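Local coordinates for protein rhamnogalacturonan endolyase YesW (Bacillus subtilis, PDB 2ZUX) that cleaves the rhamnogalacturonan backbone of plant cell-wall pectin by endo-type elimination and requires calcium or manganese for activity, at residues A[130-135]-A[523-528]; A[484-489]-A[515-520]. All coordinates share one frame; numbering follows the deposited sequence.

Contact 1. Residues A[130-135]-A[523-528]. With RAM (alpha-L-rhamnopyranose), chain N.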
ATOM      1  N   LEU A 130     -10.543   7.935   1.549  1.00  9.81           N
ATOM      2  CA  LEU A 130     -10.020   6.810   2.312  1.00  9.87           C
ATOM      3  C   LEU A 130     -11.016   5.660   2.302  1.00 10.03           C
ATOM      4  O   LEU A 130     -12.195   5.854   2.600  1.00 10.84           O
ATOM      5  CB  LEU A 130      -9.742   7.245   3.747  1.00 10.06           C
ATOM      6  CG  LEU A 130      -8.449   8.039   3.921  1.00 11.10           C
ATOM      7  CD1 LEU A 130      -8.498   8.906   5.175  1.00 13.05           C
ATOM      8  CD2 LEU A 130      -7.230   7.109   3.919  1.00 13.13           C
ATOM      9  N   ILE A 131     -10.530   4.471   1.947  1.00  9.78           N
ATOM     10  CA  ILE A 131     -11.326   3.250   2.003  1.00 10.06           C
ATOM     11  C   ILE A 131     -10.789   2.460   3.193  1.00 10.09           C
ATOM     12  O   ILE A 131      -9.626   2.030   3.179  1.00 10.20           O
ATOM     13  CB  ILE A 131     -11.223   2.430   0.685  1.00 10.20           C
ATOM     14  CG1 ILE A 131     -11.556   3.293  -0.548  1.00 11.18           C
ATOM     15  CG2 ILE A 131     -12.100   1.173   0.742  1.00 10.91           C
ATOM     16  CD1 ILE A 131     -12.941   3.930  -0.550  1.00 13.75           C
ATOM     17  N   LEU A 132     -11.620   2.290   4.220  1.00  9.57           N
ATOM     18  CA  LEU A 132     -11.194   1.738   5.494  1.00  9.84           C
ATOM     19  C   LEU A 132     -11.812   0.393   5.812  1.00  9.43           C
ATOM     20  O   LEU A 132     -13.030   0.220   5.699  1.00  9.55           O
ATOM     21  CB  LEU A 132     -11.564   2.716   6.611  1.00  9.98           C
ATOM     22  CG  LEU A 132     -11.254   2.295   8.053  1.00 10.12           C
ATOM     23  CD1 LEU A 132      -9.752   2.275   8.282  1.00 10.20           C
ATOM     24  CD2 LEU A 132     -11.941   3.232   9.032  1.00 10.32           C
ATOM     25  N   LYS A 133     -10.966  -0.549   6.226  1.00  9.34           N
ATOM     26  CA  LYS A 133     -11.434  -1.842   6.711  1.00  9.66           C
ATOM     27  C   LYS A 133     -11.540  -1.786   8.227  1.00  9.71           C
ATOM     28  O   LYS A 133     -10.594  -1.377   8.906  1.00  9.58           O
ATOM     29  CB  LYS A 133     -10.478  -2.957   6.272  1.00  9.72           C
ATOM     30  CG  LYS A 133     -10.897  -4.371   6.705  1.00 10.10           C
ATOM     31  CD  LYS A 133      -9.880  -5.433   6.263  1.00  9.30           C
ATOM     32  CE  LYS A 133      -8.627  -5.371   7.119  1.00  9.62           C
ATOM     33  NZ  LYS A 133      -7.549  -6.297   6.638  1.00  9.98           N
ATOM     34  N   TRP A 134     -12.700  -2.195   8.742  1.00 10.01           N
ATOM     35  CA  TRP A 134     -12.905  -2.366  10.178  1.00 10.00           C
ATOM     36  C   TRP A 134     -12.594  -3.809  10.563  1.00  9.97           C
ATOM     37  O   TRP A 134     -12.898  -4.749   9.806  1.00  9.92           O
ATOM     38  CB  TRP A 134     -14.358  -2.054  10.545  1.00 10.26           C
ATOM     39  CG  TRP A 134     -14.702  -0.606  10.424  1.00 10.14           C
ATOM     40  CD1 TRP A 134     -15.280   0.020   9.359  1.00 10.52           C
ATOM     41  CD2 TRP A 134     -14.478   0.402  11.418  1.00  9.73           C
ATOM     42  NE1 TRP A 134     -15.445   1.367   9.635  1.00 11.13           N
ATOM     43  CE2 TRP A 134     -14.945   1.627  10.885  1.00 10.03           C
ATOM     44  CE3 TRP A 134     -13.924   0.392  12.704  1.00 11.00           C
ATOM     45  CZ2 TRP A 134     -14.891   2.834  11.606  1.00 11.26           C
ATOM     46  CZ3 TRP A 134     -13.862   1.591  13.414  1.00 11.04           C
ATOM     47  CH2 TRP A 134     -14.339   2.792  12.858  1.00 11.36           C
ATOM     48  N   ASP A 135     -12.002  -4.001  11.739  1.00 10.29           N
ATOM     49  CA  ASP A 135     -11.652  -5.341  12.201  1.00 10.59           C
ATOM     50  C   ASP A 135     -12.379  -5.650  13.498  1.00 10.75           C
ATOM     51  O   ASP A 135     -12.268  -4.892  14.469  1.00 10.85           O
ATOM     52  CB  ASP A 135     -10.142  -5.466  12.415  1.00 10.74           C
ATOM     53  CG  ASP A 135      -9.689  -6.905  12.491  1.00 11.48           C
ATOM     54  OD1 ASP A 135      -9.969  -7.675  11.545  1.00 10.62           O
ATOM     55  OD2 ASP A 135      -9.030  -7.252  13.487  1.00 13.54           O
ATOM     56  N   SER A 523     -12.444   6.481  17.008  1.00 14.05           N
ATOM     57  CA  SER A 523     -13.432   7.519  16.719  1.00 14.14           C
ATOM     58  C   SER A 523     -13.031   8.382  15.523  1.00 13.62           C
ATOM     59  O   SER A 523     -13.863   9.085  14.952  1.00 13.71           O
ATOM     60  CB  SER A 523     -13.671   8.403  17.945  1.00 14.54           C
ATOM     61  OG  SER A 523     -12.481   9.035  18.365  1.00 16.35           O
ATOM     62  N   ALA A 524     -11.751   8.325  15.158  1.00 13.43           N
ATOM     63  CA  ALA A 524     -11.225   9.133  14.063  1.00 12.85           C
ATOM     64  C   ALA A 524      -9.981   8.496  13.464  1.00 12.16           C
ATOM     65  O   ALA A 524      -9.309   7.692  14.113  1.00 11.62           O
ATOM     66  CB  ALA A 524     -10.900  10.550  14.554  1.00 13.10           C
ATOM     67  N   LEU A 525      -9.699   8.866  12.221  1.00 12.12           N
ATOM     68  CA  LEU A 525      -8.370   8.685  11.639  1.00 12.13           C
ATOM     69  C   LEU A 525      -7.656  10.027  11.665  1.00 12.09           C
ATOM     70  O   LEU A 525      -8.283  11.063  11.435  1.00 13.41           O
ATOM     71  CB  LEU A 525      -8.457   8.189  10.195  1.00 12.29           C
ATOM     72  CG  LEU A 525      -9.157   6.854   9.929  1.00 12.10           C
ATOM     73  CD1 LEU A 525      -9.219   6.598   8.438  1.00 12.29           C
ATOM     74  CD2 LEU A 525      -8.456   5.706  10.647  1.00 12.88           C
ATOM     75  N   ARG A 526      -6.359  10.010  11.948  1.00 11.58           N
ATOM     76  CA  ARG A 526      -5.550  11.217  11.916  1.00 11.58           C
ATOM     77  C   ARG A 526      -4.566  11.131  10.770  1.00 11.04           C
ATOM     78  O   ARG A 526      -3.843  10.141  10.651  1.00 11.57           O
ATOM     79  CB  ARG A 526      -4.773  11.378  13.217  1.00 11.72           C
ATOM     80  CG  ARG A 526      -5.622  11.607  14.454  1.00 12.05           C
ATOM     81  CD  ARG A 526      -4.709  11.808  15.630  1.00 14.43           C
ATOM     82  NE  ARG A 526      -5.426  12.026  16.880  1.00 16.23           N
ATOM     83  CZ  ARG A 526      -4.822  12.115  18.059  1.00 16.94           C
ATOM     84  NH1 ARG A 526      -3.503  12.009  18.136  1.00 17.63           N
ATOM     85  NH2 ARG A 526      -5.542  12.306  19.155  1.00 18.61           N
ATOM     86  N   ILE A 527      -4.545  12.166   9.933  1.00 10.98           N
ATOM     87  CA  ILE A 527      -3.595  12.232   8.832  1.00 11.26           C
ATOM     88  C   ILE A 527      -2.484  13.200   9.218  1.00 11.04           C
ATOM     89  O   ILE A 527      -2.733  14.398   9.360  1.00 11.39           O
ATOM     90  CB  ILE A 527      -4.253  12.723   7.530  1.00 11.05           C
ATOM     91  CG1 ILE A 527      -5.532  11.925   7.223  1.00 11.42           C
ATOM     92  CG2 ILE A 527      -3.244  12.649   6.375  1.00 12.10           C
ATOM     93  CD1 ILE A 527      -6.291  12.421   5.992  1.00 12.89           C
ATOM     94  N   TYR A 528      -1.275  12.677   9.405  1.00 11.01           N
ATOM     95  CA  TYR A 528      -0.102  13.489   9.714  1.00 10.90           C
ATOM     96  C   TYR A 528       0.641  13.794   8.422  1.00 11.07           C
ATOM     97  O   TYR A 528       0.894  12.894   7.623  1.00 10.89           O
ATOM     98  CB  TYR A 528       0.830  12.733  10.662  1.00 11.34           C
ATOM     99  CG  TYR A 528       0.310  12.605  12.080  1.00 12.05           C
ATOM    100  CD1 TYR A 528       0.834  13.395  13.108  1.00 12.34           C
ATOM    101  CD2 TYR A 528      -0.697  11.697  12.399  1.00 12.62           C
ATOM    102  CE1 TYR A 528       0.357  13.276  14.416  1.00 13.25           C
ATOM    103  CE2 TYR A 528      -1.176  11.573  13.702  1.00 14.16           C
ATOM    104  CZ  TYR A 528      -0.645  12.366  14.694  1.00 14.12           C
ATOM    105  OH  TYR A 528      -1.132  12.233  15.982  1.00 14.96           O
TER
HETATM  106  C1  RAM N 640      -4.988  -7.573  16.968  1.00 31.27           C
HETATM  107  C2  RAM N 640      -5.867  -7.415  15.714  1.00 31.28           C
HETATM  108  C3  RAM N 640      -6.356  -5.982  15.483  1.00 30.97           C
HETATM  109  C4  RAM N 640      -5.219  -4.996  15.713  1.00 29.00           C
HETATM  110  C5  RAM N 640      -4.765  -5.145  17.161  1.00 29.50           C
HETATM  111  C6  RAM N 640      -3.686  -4.136  17.514  1.00 26.71           C
HETATM  112  O1  RAM N 640      -5.775  -7.997  18.058  1.00 30.96           O
HETATM  113  O2  RAM N 640      -5.148  -7.870  14.587  1.00 31.54           O
HETATM  114  O3  RAM N 640      -6.892  -5.845  14.185  1.00 32.82           O
HETATM  115  O4  RAM N 640      -5.548  -3.654  15.389  1.00 25.63           O
HETATM  116  O5  RAM N 640      -4.216  -6.439  17.348  1.00 31.01           O

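Contact 2. Residues A[484-489]-A[515-520]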
ATOM      1  N   ASN A 484      14.226   8.917  17.893  1.00 15.75           N
ATOM      2  CA  ASN A 484      12.843   9.238  17.573  1.00 15.94           C
ATOM      3  C   ASN A 484      12.678  10.641  16.996  1.00 16.39           C
ATOM      4  O   ASN A 484      13.284  11.595  17.497  1.00 16.97           O
ATOM      5  CB  ASN A 484      11.953   9.071  18.804  1.00 15.73           C
ATOM      6  CG  ASN A 484      10.484   9.166  18.469  1.00 15.93           C
ATOM      7  OD1 ASN A 484       9.958   8.387  17.673  1.00 16.28           O
ATOM      8  ND2 ASN A 484       9.808  10.119  19.076  1.00 14.40           N
ATOM      9  N   MET A 485      11.854  10.755  15.951  1.00 16.05           N
ATOM     10  CA  MET A 485      11.530  12.035  15.312  1.00 17.60           C
ATOM     11  C   MET A 485      10.105  12.466  15.628  1.00 16.85           C
ATOM     12  O   MET A 485       9.824  13.653  15.788  1.00 17.72           O
ATOM     13  CB  MET A 485      11.658  11.930  13.796  1.00 17.43           C
ATOM     14  CG  MET A 485      13.062  11.866  13.270  1.00 19.33           C
ATOM     15  SD  MET A 485      13.091  12.447  11.563  1.00 21.29           S
ATOM     16  CE  MET A 485      13.219  14.217  11.803  1.00 21.88           C
ATOM     17  N   LEU A 486       9.200  11.494  15.673  1.00 15.98           N
ATOM     18  CA  LEU A 486       7.798  11.750  15.964  1.00 15.84           C
ATOM     19  C   LEU A 486       7.233  10.610  16.783  1.00 15.37           C
ATOM     20  O   LEU A 486       7.446   9.449  16.461  1.00 14.39           O
ATOM     21  CB  LEU A 486       6.987  11.901  14.667  1.00 15.75           C
ATOM     22  CG  LEU A 486       5.461  11.992  14.837  1.00 16.13           C
ATOM     23  CD1 LEU A 486       5.034  13.312  15.474  1.00 18.43           C
ATOM     24  CD2 LEU A 486       4.738  11.756  13.514  1.00 16.65           C
ATOM     25  N   THR A 487       6.524  10.951  17.853  1.00 15.83           N
ATOM     26  CA  THR A 487       5.670   9.999  18.539  1.00 16.45           C
ATOM     27  C   THR A 487       4.262  10.580  18.495  1.00 16.45           C
ATOM     28  O   THR A 487       4.009  11.668  19.024  1.00 17.16           O
ATOM     29  CB  THR A 487       6.159   9.730  19.982  1.00 16.80           C
ATOM     30  OG1 THR A 487       7.423   9.056  19.927  1.00 17.02           O
ATOM     31  CG2 THR A 487       5.170   8.850  20.743  1.00 17.43           C
ATOM     32  N   ALA A 488       3.359   9.881  17.817  1.00 16.13           N
ATOM     33  CA  ALA A 488       2.009  10.392  17.617  1.00 16.41           C
ATOM     34  C   ALA A 488       1.123  10.024  18.805  1.00 16.39           C
ATOM     35  O   ALA A 488       0.389   9.041  18.782  1.00 15.92           O
ATOM     36  CB  ALA A 488       1.432   9.883  16.309  1.00 16.26           C
ATOM     37  N   SER A 489       1.212  10.836  19.854  1.00 17.03           N
ATOM     38  CA  SER A 489       0.456  10.579  21.076  1.00 17.51           C
ATOM     39  C   SER A 489      -1.052  10.623  20.820  1.00 16.93           C
ATOM     40  O   SER A 489      -1.555  11.537  20.168  1.00 16.75           O
ATOM     41  CB  SER A 489       0.870  11.570  22.160  1.00 18.09           C
ATOM     42  OG  SER A 489       2.254  11.418  22.426  1.00 21.78           O
ATOM     43  N   VAL A 515       1.092   9.926   7.052  1.00  9.93           N
ATOM     44  CA  VAL A 515       0.714   8.742   7.814  1.00 10.44           C
ATOM     45  C   VAL A 515      -0.712   8.909   8.296  1.00 10.28           C
ATOM     46  O   VAL A 515      -1.084   9.964   8.816  1.00 10.66           O
ATOM     47  CB  VAL A 515       1.607   8.511   9.037  1.00 10.92           C
ATOM     48  CG1 VAL A 515       1.323   7.141   9.637  1.00 11.37           C
ATOM     49  CG2 VAL A 515       3.066   8.624   8.668  1.00 12.81           C
ATOM     50  N   VAL A 516      -1.507   7.860   8.114  1.00 10.15           N
ATOM     51  CA  VAL A 516      -2.852   7.806   8.648  1.00 10.42           C
ATOM     52  C   VAL A 516      -2.839   6.792   9.787  1.00 10.45           C
ATOM     53  O   VAL A 516      -2.609   5.601   9.550  1.00 10.78           O
ATOM     54  CB  VAL A 516      -3.874   7.376   7.580  1.00 10.18           C
ATOM     55  CG1 VAL A 516      -5.297   7.408   8.155  1.00 11.09           C
ATOM     56  CG2 VAL A 516      -3.758   8.262   6.339  1.00 11.07           C
ATOM     57  N   TRP A 517      -3.047   7.266  11.021  1.00 10.47           N
ATOM     58  CA  TRP A 517      -3.212   6.387  12.184  1.00 11.03           C
ATOM     59  C   TRP A 517      -4.601   6.597  12.760  1.00 11.49           C
ATOM     60  O   TRP A 517      -5.104   7.718  12.791  1.00 11.90           O
ATOM     61  CB  TRP A 517      -2.220   6.723  13.301  1.00 11.69           C
ATOM     62  CG  TRP A 517      -0.811   6.220  13.173  1.00 11.19           C
ATOM     63  CD1 TRP A 517      -0.379   4.926  13.229  1.00 12.11           C
ATOM     64  CD2 TRP A 517       0.363   7.030  13.061  1.00 11.67           C
ATOM     65  NE1 TRP A 517       0.997   4.877  13.123  1.00 12.27           N
ATOM     66  CE2 TRP A 517       1.475   6.158  13.023  1.00 11.92           C
ATOM     67  CE3 TRP A 517       0.581   8.410  12.971  1.00 12.67           C
ATOM     68  CZ2 TRP A 517       2.790   6.628  12.908  1.00 12.35           C
ATOM     69  CZ3 TRP A 517       1.880   8.876  12.856  1.00 12.42           C
ATOM     70  CH2 TRP A 517       2.968   7.987  12.820  1.00 12.49           C
ATOM     71  N   ARG A 518      -5.215   5.531  13.248  1.00 11.79           N
ATOM     72  CA  ARG A 518      -6.449   5.665  14.016  1.00 12.25           C
ATOM     73  C   ARG A 518      -6.149   6.238  15.398  1.00 12.25           C
ATOM     74  O   ARG A 518      -5.027   6.122  15.903  1.00 12.74           O
ATOM     75  CB  ARG A 518      -7.124   4.305  14.179  1.00 12.81           C
ATOM     76  CG  ARG A 518      -6.290   3.292  14.933  1.00 13.13           C
ATOM     77  CD  ARG A 518      -7.106   2.079  15.315  1.00 13.50           C
ATOM     78  NE  ARG A 518      -6.262   1.049  15.906  1.00 14.62           N
ATOM     79  CZ  ARG A 518      -6.172   0.809  17.208  1.00 15.22           C
ATOM     80  NH1 ARG A 518      -6.880   1.536  18.067  1.00 16.56           N
ATOM     81  NH2 ARG A 518      -5.376  -0.158  17.650  1.00 17.55           N
ATOM     82  N   THR A 519      -7.153   6.857  16.016  1.00 12.57           N
ATOM     83  CA  THR A 519      -7.091   7.139  17.445  1.00 13.34           C
ATOM     84  C   THR A 519      -7.268   5.823  18.200  1.00 13.86           C
ATOM     85  O   THR A 519      -7.740   4.833  17.635  1.00 12.98           O
ATOM     86  CB  THR A 519      -8.190   8.118  17.876  1.00 13.43           C
ATOM     87  OG1 THR A 519      -9.469   7.569  17.541  1.00 13.10           O
ATOM     88  CG2 THR A 519      -8.022   9.461  17.185  1.00 14.49           C
ATOM     89  N   GLU A 520      -6.904   5.814  19.476  1.00 14.64           N
ATOM     90  CA  GLU A 520      -6.983   4.593  20.284  1.00 16.05           C
ATOM     91  C   GLU A 520      -8.390   3.988  20.297  1.00 15.52           C
ATOM     92  O   GLU A 520      -8.548   2.764  20.232  1.00 15.47           O
ATOM     93  CB  GLU A 520      -6.472   4.857  21.708  1.00 16.35           C
ATOM     94  CG  GLU A 520      -4.984   5.211  21.746  1.00 18.78           C
ATOM     95  CD  GLU A 520      -4.512   5.765  23.083  1.00 19.68           C
ATOM     96  OE1 GLU A 520      -5.183   5.521  24.111  1.00 24.76           O
ATOM     97  OE2 GLU A 520      -3.456   6.438  23.100  1.00 24.99           O
TER

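Contact 1. Residues A[130-135]-A[523-528]
Leu-130 and Leu-525 are the pair whose CA atoms are nearest across the two segments, still 9.7 Å apart. The axes of strands 130-135 and 524-528 pass 11.1 Å from each other with their N-to-C directions at 133°. That spacing is sheet-on-sheet packing, and no hydrogen bond crosses it. Leu-130, Leu-132, Leu-525 and Ile-527 fill the interface, all buried and all with their CB atoms directed at the opposing strand. Leu-130 and Leu-525 meet tip to tip, their CD1 methyls 4.1 Å apart; in both, CG anti to the carbonyl carbon (chi1 -78° and -60°) extends the side chain toward the other strand. Leu-130 CD1 also lies 4.2 Å from Ile-527 CD1, while Leu-132 CD1 stands a little farther from Leu-525 CD1. The other branch of Leu-132 turns back onto its own strand, where CD2 sits 3.7 Å above one face of the Trp-134 ring, toward its rim. At the far end of strand 130-135 the chemistry becomes polar: rhamnose O3 donates a 2.7 Å hydrogen bond to Asp-135 OD2, which is also hydrogen-bonded to Ser-139 OG, and Asn-115 OD1 is hydrogen-bonded to the same sugar. On the other strand, Arg-526 NH1 hydrogen-bonds Tyr-528 OH at 3.2 Å, with the hydroxyl close to the guanidinium plane, and also Ser-489 O. Within its antiparallel sheet, strand 129-136 runs between strands 109-120 and 152-156. Strand 524-528 is flanked by 514-519 and by 91-95, an early strand in a sheet otherwise built from residues 491-528. This aliphatic layer packs the two sheets together, probably the first and last propeller blades; strand 91-95, joining the latter, is consistent with ring closure.

Contact 2. Residues A[484-489]-A[515-520]
Ala-488 and Leu-486 meet the indole of Trp-517 at its benzo end, and the contact is densest there. Ala-488 CB approaches the ring obliquely, 3.6 Å from CZ3 and 3.7 Å from CE3. Leu-486 and Trp-517 reach toward each other from opposite directions; with CG anti to the backbone N (chi1 172°), Leu-486 puts CD2 4.1 Å from Trp-517 CZ3, at the ring edge and near its plane. Val-515, from the indole's own strand, covers the centre of one face with CG1 3.3 Å above the plane. Trp-517 NE1 is hydrogen-bonded to Ser-469 O, a bond that, with the packing, would restrain the rotation of the ring. The chain bends at the contact: Met-485 and Leu-486 form a classic beta bulge opposite Ile-472, and Ala-488 is the centre of an inverse gamma turn marked by a weak bond from Ser-489 N to Thr-487 O (3.0 Å). The other side is loose. The CB atoms of Thr-487 and Ser-489 point away, both residues are exposed, and the nearest approach of the exposed Glu-520 side chain is OE2 to Ser-489 C, 5.3 Å. Strand 481-487 is the edge of an antiparallel sheet, beside 471-476. Strand 514-519 pairs with 524-528, and also with 503-505 and 491-492, in the next sheet, so Trp-517 bridges two successive propeller blades and also touches Leu-467 of strand 465-468.

Strands 514-519 and 524-528 are sequential neighbours in one antiparallel sheet, so contacts 1 and 2 share a blade, their centres 13 Å apart. Probable backbone hydrogen bonds join them, from Arg-526 N to Trp-517 O (2.7 Å) and from Tyr-528 N to Val-515 O (2.8 Å). Tyr-528 also meets Trp-517 edge-to-face and packs on Ala-488. Contact 1 is buried and purely aliphatic; contact 2 is also mostly buried, its indole and Ala-488 covered and Leu-486 partly exposed, with exposed residues at its margin. Contact 1, which carries a sugar-binding residue, joins this sheet to that of strand 129-136, probably the first blade; contact 2 joins it to that of strand 481-487, the preceding sheet in the chain.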